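Local coordinates for protein ATP phosphoribosyltransferase (Thermotoga maritima, PDB 1O63) that probably catalyses the first step of histidine biosynthesis, condensing ATP with 5-phosphoribose 1-diphosphate to give phosphoribosyl-ATP and diphosphate, at residues M17-K22 / I82-S87; D67-K72 / H173-P178; V90-K95 / R154-N159; P111-R116 / L145-T150; L136-G141 / N159-L164. All blocks are in the same frame, centred on the assembly; numbering follows the deposited sequence.

Interaction 1. Residues M17-K22 / I82-S87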
# COMPACT_ATOMS: atom_id res chain seq x y z
N MSE A 17 -12.69 -17.24 0.69
CA MSE A 17 -13.77 -17.54 -0.26
C MSE A 17 -14.07 -19.03 -0.27
O MSE A 17 -15.22 -19.43 -0.36
CB MSE A 17 -13.42 -17.02 -1.65
CG MSE A 17 -13.18 -15.48 -1.58
SE MSE A 17 -14.89 -14.63 -1.21
CE MSE A 17 -15.74 -15.14 -2.86
N THR A 18 -13.06 -19.88 -0.09
CA THR A 18 -13.34 -21.33 0.01
C THR A 18 -14.14 -21.65 1.24
O THR A 18 -15.10 -22.47 1.19
CB THR A 18 -12.02 -22.12 -0.07
OG1 THR A 18 -11.60 -22.03 -1.46
CG2 THR A 18 -12.17 -23.57 0.30
N TYR A 19 -13.89 -20.98 2.38
CA TYR A 19 -14.71 -21.22 3.57
C TYR A 19 -16.19 -20.92 3.28
O TYR A 19 -17.07 -21.70 3.65
CB TYR A 19 -14.31 -20.44 4.80
CG TYR A 19 -12.91 -20.56 5.33
CD1 TYR A 19 -12.26 -21.78 5.45
CD2 TYR A 19 -12.23 -19.42 5.76
CE1 TYR A 19 -10.96 -21.86 5.93
CE2 TYR A 19 -10.94 -19.51 6.26
CZ TYR A 19 -10.32 -20.72 6.35
OH TYR A 19 -9.03 -20.76 6.85
N LEU A 20 -16.45 -19.74 2.72
CA LEU A 20 -17.83 -19.36 2.43
C LEU A 20 -18.47 -20.34 1.45
O LEU A 20 -19.67 -20.62 1.55
CB LEU A 20 -17.83 -17.96 1.78
CG LEU A 20 -17.18 -16.84 2.60
CD1 LEU A 20 -17.43 -15.50 1.90
CD2 LEU A 20 -17.74 -16.82 4.02
N LYS A 21 -17.71 -20.74 0.45
CA LYS A 21 -18.18 -21.74 -0.52
C LYS A 21 -18.63 -23.00 0.21
O LYS A 21 -19.78 -23.42 0.06
CB LYS A 21 -17.10 -22.04 -1.56
CG LYS A 21 -17.56 -22.99 -2.67
CD LYS A 21 -16.38 -23.56 -3.45
CE LYS A 21 -16.87 -24.54 -4.52
NZ LYS A 21 -15.75 -25.26 -5.18
N LYS A 22 -17.86 -23.47 1.21
CA LYS A 22 -18.28 -24.66 1.95
C LYS A 22 -19.38 -24.43 2.97
O LYS A 22 -19.96 -25.42 3.44
CB LYS A 22 -17.10 -25.36 2.63
CG LYS A 22 -15.96 -25.65 1.63
CD LYS A 22 -14.82 -26.28 2.39
CE LYS A 22 -13.72 -26.81 1.49
NZ LYS A 22 -12.56 -27.28 2.34
N ILE A 82 -9.04 -19.05 13.85
CA ILE A 82 -8.84 -19.77 12.57
C ILE A 82 -7.40 -20.29 12.54
O ILE A 82 -6.44 -19.53 12.42
CB ILE A 82 -9.16 -18.88 11.38
CG1 ILE A 82 -10.60 -18.35 11.49
CG2 ILE A 82 -8.96 -19.64 10.06
CD1 ILE A 82 -10.94 -17.28 10.45
N PRO A 83 -7.23 -21.59 12.73
CA PRO A 83 -5.97 -22.25 12.89
C PRO A 83 -4.80 -22.01 12.00
O PRO A 83 -3.65 -21.84 12.48
CB PRO A 83 -6.36 -23.76 12.84
CG PRO A 83 -7.74 -23.80 13.35
CD PRO A 83 -8.39 -22.52 12.94
N THR A 84 -4.91 -22.23 10.70
CA THR A 84 -3.81 -22.21 9.75
C THR A 84 -2.78 -21.13 9.92
O THR A 84 -3.03 -19.93 9.80
CB THR A 84 -4.37 -22.20 8.31
OG1 THR A 84 -5.52 -23.07 8.29
CG2 THR A 84 -3.35 -22.68 7.31
N ASN A 85 -1.51 -21.54 10.09
CA ASN A 85 -0.42 -20.56 10.09
C ASN A 85 -0.13 -20.19 8.64
O ASN A 85 0.20 -21.08 7.84
CB ASN A 85 0.85 -21.17 10.71
CG ASN A 85 0.72 -21.48 12.18
OD1 ASN A 85 -0.05 -20.85 12.91
ND2 ASN A 85 1.49 -22.46 12.64
N ILE A 86 -0.28 -18.92 8.27
CA ILE A 86 0.00 -18.54 6.89
C ILE A 86 1.48 -18.14 6.70
O ILE A 86 2.09 -18.42 5.68
CB ILE A 86 -0.81 -17.27 6.50
CG1 ILE A 86 -2.24 -17.37 6.94
CG2 ILE A 86 -0.64 -16.98 5.01
CD1 ILE A 86 -3.04 -18.52 6.38
N SER A 87 1.91 -17.24 7.59
CA SER A 87 3.28 -16.70 7.48
C SER A 87 3.77 -16.23 8.83
O SER A 87 3.15 -16.53 9.86
CB SER A 87 3.24 -15.54 6.47
OG SER A 87 2.20 -14.65 6.80
O HOH W 1 -7.90 -23.43 6.79
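At the start of the long strand 81-94, Ile82 meets Tyr19, which projects from helix 13-23. The phenol end of the tyrosine does the touching: Tyr19 OH lies 3.4 Å from Ile82 CG2, and Tyr19 CZ is 4.1 Å from the same methyl. That methyl approaches the ring obliquely. With its CG anti to its own carbonyl carbon (chi1 -58°), Tyr19 sends the ring off the helix toward the strand. Strand 81-94 is one of two long strands, with 161-176, that run between the two lobes of this periplasmic-binding-protein-like fold, so the helix packs where the strand leaves its first lobe. Beyond the apolar touch a water extends the contact. It sits in the ring plane at the phenol edge, 2.9 Å from Tyr19 OH and 2.8 Å from Thr84 OG1, and so links two hydroxyls that are 4.4 Å apart, Tyr19 OH and Thr84 OG1, too far for a direct bond. Helix 185-204 also packs on the tyrosine through Ile199 and Asp202, and Asp202 forms a salt bridge with Lys22. Further along the strand, a classic beta bulge sets Ile86 and Ser87 together opposite Ile170.

Interaction 2. Residues D67-K72 / H173-P178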
# COMPACT_ATOMS: atom_id res chain seq x y z
N ASP A 67 -1.13 -9.49 10.89
CA ASP A 67 -0.38 -8.28 10.59
C ASP A 67 -1.31 -7.07 10.61
O ASP A 67 -1.01 -6.08 11.29
CB ASP A 67 0.35 -8.40 9.25
CG ASP A 67 -0.52 -8.89 8.12
OD1 ASP A 67 -0.38 -8.38 6.98
OD2 ASP A 67 -1.39 -9.78 8.31
N VAL A 68 -2.44 -7.14 9.91
CA VAL A 68 -3.41 -6.05 9.89
C VAL A 68 -3.89 -5.74 11.30
O VAL A 68 -3.91 -4.61 11.75
CB VAL A 68 -4.61 -6.37 8.99
CG1 VAL A 68 -5.75 -5.37 9.08
CG2 VAL A 68 -4.17 -6.51 7.52
N LEU A 69 -4.32 -6.80 12.02
CA LEU A 69 -4.87 -6.66 13.35
C LEU A 69 -3.92 -6.00 14.33
O LEU A 69 -4.35 -5.18 15.17
CB LEU A 69 -5.31 -8.03 13.90
CG LEU A 69 -6.80 -8.19 14.18
CD1 LEU A 69 -7.63 -7.67 13.03
CD2 LEU A 69 -7.17 -9.64 14.48
N LEU A 70 -2.65 -6.41 14.29
CA LEU A 70 -1.69 -5.84 15.25
C LEU A 70 -1.17 -4.50 14.78
O LEU A 70 -0.69 -3.73 15.60
CB LEU A 70 -0.56 -6.80 15.53
CG LEU A 70 -0.55 -7.70 16.73
CD1 LEU A 70 -1.83 -7.74 17.55
CD2 LEU A 70 -0.14 -9.13 16.35
N GLU A 71 -1.15 -4.23 13.46
CA GLU A 71 -0.62 -2.95 13.01
C GLU A 71 -1.59 -1.81 13.26
O GLU A 71 -1.19 -0.66 13.42
CB GLU A 71 -0.25 -3.03 11.52
CG GLU A 71 0.26 -1.73 10.94
CD GLU A 71 1.55 -1.27 11.60
OE1 GLU A 71 1.85 -0.08 11.57
OE2 GLU A 71 2.27 -2.12 12.18
N LYS A 72 -2.86 -2.12 13.28
CA LYS A 72 -3.95 -1.13 13.39
C LYS A 72 -4.94 -1.63 14.43
O LYS A 72 -5.71 -2.55 14.15
CB LYS A 72 -4.59 -1.05 12.00
CG LYS A 72 -5.93 -0.39 11.87
CD LYS A 72 -6.38 -0.38 10.40
CE LYS A 72 -7.67 0.39 10.22
NZ LYS A 72 -8.00 0.54 8.77
N HIS A 173 -7.98 -14.09 10.72
CA HIS A 173 -8.83 -13.88 11.90
C HIS A 173 -10.24 -13.50 11.37
O HIS A 173 -10.27 -12.91 10.30
CB HIS A 173 -8.34 -12.70 12.73
CG HIS A 173 -6.97 -12.86 13.32
ND1 HIS A 173 -6.76 -13.23 14.62
CD2 HIS A 173 -5.74 -12.73 12.75
CE1 HIS A 173 -5.43 -13.32 14.84
NE2 HIS A 173 -4.81 -13.02 13.71
N VAL A 174 -11.28 -13.85 12.09
CA VAL A 174 -12.63 -13.36 11.76
C VAL A 174 -12.98 -12.24 12.74
O VAL A 174 -12.69 -12.35 13.95
CB VAL A 174 -13.68 -14.45 11.74
CG1 VAL A 174 -13.66 -15.26 13.03
CG2 VAL A 174 -15.10 -13.87 11.54
N VAL A 175 -13.50 -11.13 12.23
CA VAL A 175 -13.78 -9.95 13.04
C VAL A 175 -15.21 -9.49 12.77
O VAL A 175 -15.68 -9.62 11.63
CB VAL A 175 -12.82 -8.79 12.81
CG1 VAL A 175 -11.53 -9.00 13.59
CG2 VAL A 175 -12.54 -8.53 11.34
N VAL A 176 -15.91 -9.04 13.81
CA VAL A 176 -17.33 -8.71 13.65
C VAL A 176 -17.58 -7.27 14.09
O VAL A 176 -17.10 -6.85 15.14
CB VAL A 176 -18.22 -9.65 14.48
CG1 VAL A 176 -19.69 -9.25 14.47
CG2 VAL A 176 -18.15 -11.11 13.97
N ASN A 177 -18.38 -6.55 13.33
CA ASN A 177 -18.81 -5.19 13.74
C ASN A 177 -19.70 -5.35 14.97
O ASN A 177 -20.71 -6.05 14.95
CB ASN A 177 -19.58 -4.59 12.57
CG ASN A 177 -20.29 -3.28 12.82
OD1 ASN A 177 -20.11 -2.63 13.85
ND2 ASN A 177 -21.12 -2.89 11.86
N PRO A 178 -19.33 -4.75 16.10
CA PRO A 178 -20.09 -4.85 17.33
C PRO A 178 -21.54 -4.44 17.23
O PRO A 178 -22.41 -4.98 17.92
CB PRO A 178 -19.35 -3.94 18.31
CG PRO A 178 -18.34 -3.20 17.53
CD PRO A 178 -18.10 -3.95 16.25
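Leu69, in the middle of the 67-72 segment, carries the whole contact, with one methyl on His173 and the other on Val175. Before it in helix 66-71, Val68 turns instead to Phe48 and Pro51. Leu69, at an unusual chi1 of -116°, sets CD2 on the imidazole and CD1 by Val175. Leu69 CD2 sits over one face of the ring, offset toward the rim, 3.7 Å from the ring centroid and 21° off the normal, a CH-pi contact whose closest pair is Leu69 CD2 to His173 CG at 3.4 Å. Leu69 CD1 lies 4.2 Å from Val175 CG1, the two side chains running antiparallel past one another. The ring is held from both nitrogens, His173 NE2 by Thr66 OG1 and His173 ND1 by Gln78 OE1, which fixes its rotation and keeps the face turned to the leucine. With an alanine in place of His173, Leu69 CD2 would probably be left beside a gap, and Thr66 and Gln78 would lose the imidazole that joins them. Leu70 then turns to Val113 of helix 111-121, and Lys72, the first residue beyond the helix, bonds through NZ to Thr52 OG1 and Phe48 O. Strand 161-176 pairs here with strand 61-65, His173 with Cys64 and Val175 with Gly62. Helix 66-71 packs on both strands through Leu69, which also touches Cys64, and on helix 50-55 through Val68; Leu54 of that helix packs on Val175.

Interaction 3. Residues V90-K95 / R154-N159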
# COMPACT_ATOMS: atom_id res chain seq x y z
N VAL A 90 8.89 -11.26 11.03
CA VAL A 90 10.22 -11.45 11.61
C VAL A 90 11.05 -10.18 11.60
O VAL A 90 10.74 -9.24 10.88
CB VAL A 90 11.01 -12.54 10.84
CG1 VAL A 90 10.29 -13.88 10.93
CG2 VAL A 90 11.24 -12.16 9.36
N LEU A 91 12.08 -10.18 12.42
CA LEU A 91 13.13 -9.18 12.40
C LEU A 91 14.26 -9.84 11.57
O LEU A 91 14.50 -11.04 11.80
CB LEU A 91 13.68 -8.88 13.80
CG LEU A 91 14.88 -7.90 13.81
CD1 LEU A 91 14.38 -6.52 13.45
CD2 LEU A 91 15.54 -7.90 15.19
N ALA A 92 14.75 -9.18 10.56
CA ALA A 92 15.84 -9.74 9.73
C ALA A 92 16.90 -8.68 9.44
O ALA A 92 16.67 -7.48 9.47
CB ALA A 92 15.30 -10.31 8.43
N GLY A 93 18.10 -9.18 9.07
CA GLY A 93 19.21 -8.27 8.76
C GLY A 93 20.31 -9.03 8.00
O GLY A 93 20.24 -10.24 7.86
N PRO A 94 21.30 -8.32 7.51
CA PRO A 94 22.40 -8.95 6.74
C PRO A 94 22.94 -10.13 7.50
O PRO A 94 23.20 -10.00 8.72
CB PRO A 94 23.42 -7.82 6.64
CG PRO A 94 22.56 -6.58 6.61
CD PRO A 94 21.48 -6.86 7.63
N LYS A 95 23.06 -11.31 6.89
CA LYS A 95 23.57 -12.45 7.64
C LYS A 95 24.99 -12.22 8.14
O LYS A 95 25.86 -11.82 7.39
CB LYS A 95 23.52 -13.78 6.89
CG LYS A 95 23.54 -14.95 7.88
CD LYS A 95 24.02 -16.24 7.29
CE LYS A 95 22.89 -17.08 6.74
NZ LYS A 95 23.38 -18.42 6.29
N ARG A 154 12.59 -17.71 1.74
CA ARG A 154 13.21 -17.66 0.44
C ARG A 154 13.68 -16.28 0.02
O ARG A 154 14.87 -16.10 -0.30
CB ARG A 154 12.26 -18.20 -0.65
CG ARG A 154 12.73 -17.93 -2.07
CD ARG A 154 11.56 -18.02 -3.05
NE ARG A 154 11.95 -18.54 -4.34
CZ ARG A 154 12.26 -17.89 -5.44
NH1 ARG A 154 12.62 -18.56 -6.54
NH2 ARG A 154 12.20 -16.56 -5.47
N THR A 155 12.77 -15.30 -0.04
CA THR A 155 13.18 -13.94 -0.43
C THR A 155 14.27 -13.43 0.49
O THR A 155 15.27 -12.87 0.03
CB THR A 155 11.97 -12.99 -0.40
OG1 THR A 155 10.87 -13.66 -1.04
CG2 THR A 155 12.23 -11.68 -1.13
N LEU A 156 14.17 -13.67 1.80
CA LEU A 156 15.26 -13.26 2.70
C LEU A 156 16.59 -13.94 2.34
O LEU A 156 17.62 -13.27 2.17
CB LEU A 156 14.88 -13.57 4.14
CG LEU A 156 13.62 -12.82 4.66
CD1 LEU A 156 13.31 -13.25 6.06
CD2 LEU A 156 13.80 -11.32 4.56
N LYS A 157 16.57 -15.25 2.29
CA LYS A 157 17.71 -16.08 1.97
C LYS A 157 18.42 -15.67 0.70
O LYS A 157 19.64 -15.49 0.65
CB LYS A 157 17.23 -17.55 1.81
CG LYS A 157 18.11 -18.58 2.46
CD LYS A 157 19.48 -18.68 1.83
CE LYS A 157 19.48 -19.41 0.51
NZ LYS A 157 20.68 -19.05 -0.31
N GLU A 158 17.67 -15.41 -0.37
CA GLU A 158 18.27 -15.04 -1.66
C GLU A 158 18.78 -13.62 -1.66
O GLU A 158 19.48 -13.17 -2.59
CB GLU A 158 17.31 -15.32 -2.80
CG GLU A 158 16.33 -14.23 -3.15
CD GLU A 158 15.17 -14.71 -4.00
OE1 GLU A 158 14.27 -15.40 -3.47
OE2 GLU A 158 15.13 -14.40 -5.22
N ASN A 159 18.43 -12.83 -0.64
CA ASN A 159 18.94 -11.48 -0.51
C ASN A 159 19.99 -11.40 0.60
O ASN A 159 20.27 -10.31 1.11
CB ASN A 159 17.79 -10.50 -0.23
CG ASN A 159 16.97 -10.31 -1.50
OD1 ASN A 159 17.37 -9.51 -2.35
ND2 ASN A 159 15.88 -11.06 -1.63
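Leu156 overlaps two residues of strand 81-94 through a single methyl: Leu156 CD1 is 4.0 Å from Val90 CG2 and 4.3 Å from Ala92 CB. The leucine and Val90 reach toward each other tip to tip; chi1 of Val90 (-62°) sets CG2 between its backbone N and carbonyl carbon, and this methyl meets the leucine. Ala92, two residues on, lies on the same face of the strand and offers only its CB. All three are buried, and the join is wholly apolar. Polar groups of 154-159 pair among themselves. Asn159 ND2 is modelled as donating to Thr155 O, too close for the details to be trusted. Arg154 NH2 and Glu158 OE1 are 3.1 Å apart, a charge pair only, since the oxygen lies well out of the guanidinium plane. Strand 81-94 is held between strands 145-150 and 161-176, Ala92 pairing with Ile146 and Gly93 with Glu162. Helix 154-158 lies across one face of these three strands, where Leu156 also touches Thr150, Leu161 and Ile163, while Asn159 packs on Ile33 of the second subunit.

Interaction 4. Residues P111-R116 / L145-T150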
# COMPACT_ATOMS: atom_id res chain seq x y z
N PRO A 111 5.00 -0.03 10.79
CA PRO A 111 5.62 0.82 11.78
C PRO A 111 5.11 0.66 13.19
O PRO A 111 5.96 0.73 14.11
CB PRO A 111 5.44 2.24 11.23
CG PRO A 111 4.29 2.13 10.28
CD PRO A 111 4.31 0.73 9.76
N ASN A 112 3.85 0.36 13.47
CA ASN A 112 3.41 0.20 14.85
C ASN A 112 3.90 -1.11 15.44
O ASN A 112 4.34 -1.18 16.58
CB ASN A 112 1.88 0.31 14.98
CG ASN A 112 1.38 1.68 14.57
OD1 ASN A 112 2.06 2.68 14.79
ND2 ASN A 112 0.21 1.73 13.92
N VAL A 113 3.75 -2.20 14.64
CA VAL A 113 4.32 -3.49 15.03
C VAL A 113 5.81 -3.33 15.36
O VAL A 113 6.29 -3.81 16.38
CB VAL A 113 4.17 -4.49 13.86
CG1 VAL A 113 5.17 -5.63 13.98
CG2 VAL A 113 2.73 -5.02 13.87
N THR A 114 6.56 -2.66 14.49
CA THR A 114 8.01 -2.49 14.70
C THR A 114 8.25 -1.64 15.95
O THR A 114 9.08 -2.01 16.80
CB THR A 114 8.79 -1.93 13.53
OG1 THR A 114 10.14 -1.57 13.99
CG2 THR A 114 8.22 -0.65 12.97
N GLN A 115 7.49 -0.56 16.13
CA GLN A 115 7.67 0.26 17.33
C GLN A 115 7.40 -0.56 18.58
O GLN A 115 8.16 -0.49 19.56
CB GLN A 115 6.77 1.49 17.28
CG GLN A 115 6.66 2.24 18.61
CD GLN A 115 7.95 2.97 18.93
OE1 GLN A 115 8.76 3.23 18.04
NE2 GLN A 115 8.16 3.31 20.20
N ARG A 116 6.35 -1.40 18.56
CA ARG A 116 6.04 -2.24 19.71
C ARG A 116 7.18 -3.22 20.00
O ARG A 116 7.48 -3.55 21.16
CB ARG A 116 4.74 -3.01 19.47
CG ARG A 116 4.11 -3.65 20.69
CD ARG A 116 2.72 -4.22 20.39
NE ARG A 116 1.83 -3.16 19.95
CZ ARG A 116 1.27 -3.02 18.76
NH1 ARG A 116 1.46 -3.94 17.82
NH2 ARG A 116 0.51 -1.95 18.54
N LEU A 145 18.26 -3.06 9.62
CA LEU A 145 17.42 -4.19 9.83
C LEU A 145 16.03 -3.95 9.18
O LEU A 145 15.70 -2.84 8.83
CB LEU A 145 17.11 -4.42 11.34
CG LEU A 145 18.29 -4.59 12.30
CD1 LEU A 145 17.87 -4.39 13.75
CD2 LEU A 145 18.97 -5.93 12.14
N ILE A 146 15.30 -5.05 9.02
CA ILE A 146 13.91 -4.90 8.56
C ILE A 146 12.99 -5.70 9.48
O ILE A 146 13.47 -6.57 10.20
CB ILE A 146 13.67 -5.39 7.13
CG1 ILE A 146 13.93 -6.89 7.05
CG2 ILE A 146 14.51 -4.57 6.13
CD1 ILE A 146 13.67 -7.55 5.72
N VAL A 147 11.72 -5.30 9.48
CA VAL A 147 10.68 -6.12 10.15
C VAL A 147 9.68 -6.42 9.03
O VAL A 147 9.15 -5.47 8.45
CB VAL A 147 10.01 -5.42 11.33
CG1 VAL A 147 8.71 -6.11 11.70
CG2 VAL A 147 10.93 -5.31 12.53
N ASP A 148 9.58 -7.68 8.64
CA ASP A 148 8.72 -7.99 7.47
C ASP A 148 8.18 -9.40 7.55
O ASP A 148 8.60 -10.21 8.39
CB ASP A 148 9.52 -7.82 6.17
CG ASP A 148 8.67 -7.60 4.94
OD1 ASP A 148 7.43 -7.43 5.07
OD2 ASP A 148 9.22 -7.61 3.82
N ILE A 149 7.27 -9.72 6.65
CA ILE A 149 6.65 -11.04 6.59
C ILE A 149 7.49 -11.93 5.65
O ILE A 149 7.97 -11.47 4.62
CB ILE A 149 5.24 -10.96 5.99
CG1 ILE A 149 4.30 -10.10 6.84
CG2 ILE A 149 4.63 -12.34 5.76
CD1 ILE A 149 2.94 -9.95 6.09
N THR A 150 7.58 -13.19 6.02
CA THR A 150 8.20 -14.26 5.29
C THR A 150 7.35 -15.52 5.46
O THR A 150 6.67 -15.68 6.47
CB THR A 150 9.63 -14.56 5.82
OG1 THR A 150 10.24 -15.56 5.00
CG2 THR A 150 9.58 -15.09 7.25
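Methyls meet where Val113 and Thr114 touch Val147; the flat group beside them is the guanidinium of Arg116, which has Asn112 O 4.1 Å above one face, offset toward the rim, and whose NH1 bonds to Leu70 O. The contact belongs to a beta-alpha-beta unit: helix 111-121 is the crossover between parallel strands 104-108 and 125-129, and it reaches over to strand 145-150 on the other side of 104-108. Val147 supplies both of its methyls. Its CG1 stands anti to the backbone N (chi1 163°) and meets the helix at Val113, with 4.2 Å between Val113 CG1 and Val147 CG1. The other methyl turns to Thr114, where Val147 CG2 is 4.1 Å from Thr114 CB, the side chains meeting at a slant. Ile106, Met89, Leu91 and Ile167 also pack on the valine, and its carbonyl oxygen bonds to Thr108 OG1. Beyond it on the strand, Asp148 OD1 takes a weak bond from the amide of the next residue, Ile149 N (2.8 Å, 147°). Thr114 is modelled in two conformers, so the apparent lack of a hydrogen-bond partner for its buried OG1 is doubtful; in one of them the atom that OG1 meets across the contact is a carbon, with Val147 CG2 4.1 Å from Thr114 OG1.

Interaction 5. Residues L136-G141 / N159-L164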
# COMPACT_ATOMS: atom_id res chain seq x y z
N LEU A 136 15.16 -4.76 0.08
CA LEU A 136 16.16 -3.92 -0.55
C LEU A 136 16.79 -2.93 0.44
O LEU A 136 17.94 -2.52 0.25
CB LEU A 136 15.51 -3.14 -1.69
CG LEU A 136 16.32 -2.08 -2.41
CD1 LEU A 136 17.57 -2.70 -3.02
CD2 LEU A 136 15.49 -1.39 -3.49
N ALA A 137 16.12 -2.57 1.53
CA ALA A 137 16.65 -1.55 2.44
C ALA A 137 18.04 -1.76 2.97
O ALA A 137 18.89 -0.84 2.89
CB ALA A 137 15.65 -1.28 3.57
N PRO A 138 18.39 -2.88 3.56
CA PRO A 138 19.73 -3.11 4.11
C PRO A 138 20.82 -3.03 3.06
O PRO A 138 21.76 -2.22 3.17
CB PRO A 138 19.63 -4.48 4.75
CG PRO A 138 18.17 -4.64 5.07
CD PRO A 138 17.49 -4.04 3.83
N ILE A 139 20.68 -3.72 1.93
CA ILE A 139 21.67 -3.64 0.85
C ILE A 139 21.79 -2.29 0.22
O ILE A 139 22.91 -1.86 -0.20
CB ILE A 139 21.40 -4.77 -0.17
CG1 ILE A 139 21.77 -6.12 0.48
CG2 ILE A 139 22.22 -4.56 -1.42
CD1 ILE A 139 21.21 -7.33 -0.25
N ALA A 140 20.74 -1.44 0.20
CA ALA A 140 20.88 -0.08 -0.28
C ALA A 140 21.50 0.85 0.76
O ALA A 140 21.75 2.04 0.45
CB ALA A 140 19.53 0.51 -0.72
N GLY A 141 21.60 0.42 2.01
CA GLY A 141 22.13 1.30 3.06
C GLY A 141 21.02 2.15 3.68
O GLY A 141 21.29 3.11 4.39
N ASN A 159 18.43 -12.83 -0.64
CA ASN A 159 18.94 -11.48 -0.51
C ASN A 159 19.99 -11.40 0.60
O ASN A 159 20.27 -10.31 1.11
CB ASN A 159 17.79 -10.50 -0.23
CG ASN A 159 16.97 -10.31 -1.50
OD1 ASN A 159 17.37 -9.51 -2.35
ND2 ASN A 159 15.88 -11.06 -1.63
N ASN A 160 20.44 -12.55 1.07
CA ASN A 160 21.44 -12.65 2.12
C ASN A 160 21.02 -12.02 3.43
O ASN A 160 21.87 -11.54 4.19
CB ASN A 160 22.78 -12.03 1.64
CG ASN A 160 23.41 -12.85 0.53
OD1 ASN A 160 23.98 -12.33 -0.42
ND2 ASN A 160 23.29 -14.17 0.64
N LEU A 161 19.73 -11.98 3.69
CA LEU A 161 19.20 -11.51 4.97
C LEU A 161 18.97 -12.75 5.83
O LEU A 161 18.57 -13.78 5.28
CB LEU A 161 17.90 -10.73 4.81
CG LEU A 161 18.04 -9.43 3.97
CD1 LEU A 161 16.72 -8.72 3.80
CD2 LEU A 161 19.09 -8.53 4.59
N GLU A 162 19.26 -12.66 7.10
CA GLU A 162 19.02 -13.76 8.04
C GLU A 162 17.87 -13.38 8.97
O GLU A 162 17.75 -12.21 9.34
CB GLU A 162 20.28 -13.99 8.89
CG GLU A 162 20.10 -14.53 10.26
CD GLU A 162 21.34 -14.85 11.04
OE1 GLU A 162 22.26 -14.01 11.15
OE2 GLU A 162 21.41 -15.97 11.62
N ILE A 163 17.15 -14.39 9.44
CA ILE A 163 16.08 -14.16 10.42
C ILE A 163 16.67 -14.05 11.81
O ILE A 163 17.22 -15.00 12.37
CB ILE A 163 15.03 -15.29 10.37
CG1 ILE A 163 14.24 -15.23 9.06
CG2 ILE A 163 14.11 -15.15 11.58
CD1 ILE A 163 13.35 -16.45 8.82
N LEU A 164 16.60 -12.85 12.39
CA LEU A 164 17.17 -12.61 13.70
C LEU A 164 16.19 -12.88 14.83
O LEU A 164 16.64 -13.05 15.98
CB LEU A 164 17.67 -11.15 13.82
CG LEU A 164 18.48 -10.66 12.61
CD1 LEU A 164 18.94 -9.22 12.83
CD2 LEU A 164 19.67 -11.57 12.35
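Leu161, whose CG stands anti to its carbonyl carbon (chi1 -62°), leans its CD2 onto the ring of Pro138, while Ile139 runs out nearly extended (chi1 -70°, chi2 164°) to set CD1 against the backbone of Asn159. Leu161 CD2 lies 4.0 Å from Pro138 CG, and 4.1 Å separates Leu161 CD2 from Pro138 CB. The leucine and the proline ring cross at about a right angle, and both are buried. The second touch is closer and of another kind: Ile139 CD1 is 3.4 Å from Asn159 O, a methyl against a carbonyl oxygen, with the isoleucine exposed. A Schellman motif ends the helix on each side of the contact. Gly141 closes the weakly bonded helix 136-140 with positive phi, where a side chain would jam against the carbonyl O of Ala140. Asn160, also with positive phi, is the C-prime residue that ends helix 154-158, with Leu161 N bonded to Leu156 O and Asn160 N to Lys157 O; this turn delivers the chain into strand 161-176 with Leu161 facing helix 136-140. Behind the pair, Pro138 also rests on Pro94 and Ile146, and Leu161 on Ile146. The second subunit packs here too, its Tyr53 on Leu136 and its Phe43 on Ala140. Only the touch between Pro138 and Leu161 is apolar on both sides; the other sets a methyl against a carbonyl oxygen, so the two segments meet through packing without a directional bond.

In the fold
All five contacts are made without a direct hydrogen bond or salt bridge between their segments, and all reach one mixed sheet. Interactions 1, 3 and 4 are buried, whereas 2 and 5 are only partly so. Interactions 1 and 3 share strand 81-94, and 2 and 5 share strand 161-176. These neighbouring strands join the lobes, with 1 and 2 toward one lobe and 3, 4 and 5 grouped in the other. Interactions 3 and 5 share Asn159 and lie about 6 Å apart between centres. Between the lobes, Glu71 of interaction 2 probably bonds to Asn112 and Val113 of interaction 4. Interaction 1 adds a water, 2 an imidazole face; 3 and 4 rest chiefly on aliphatic packing, and 5 nears the second subunit.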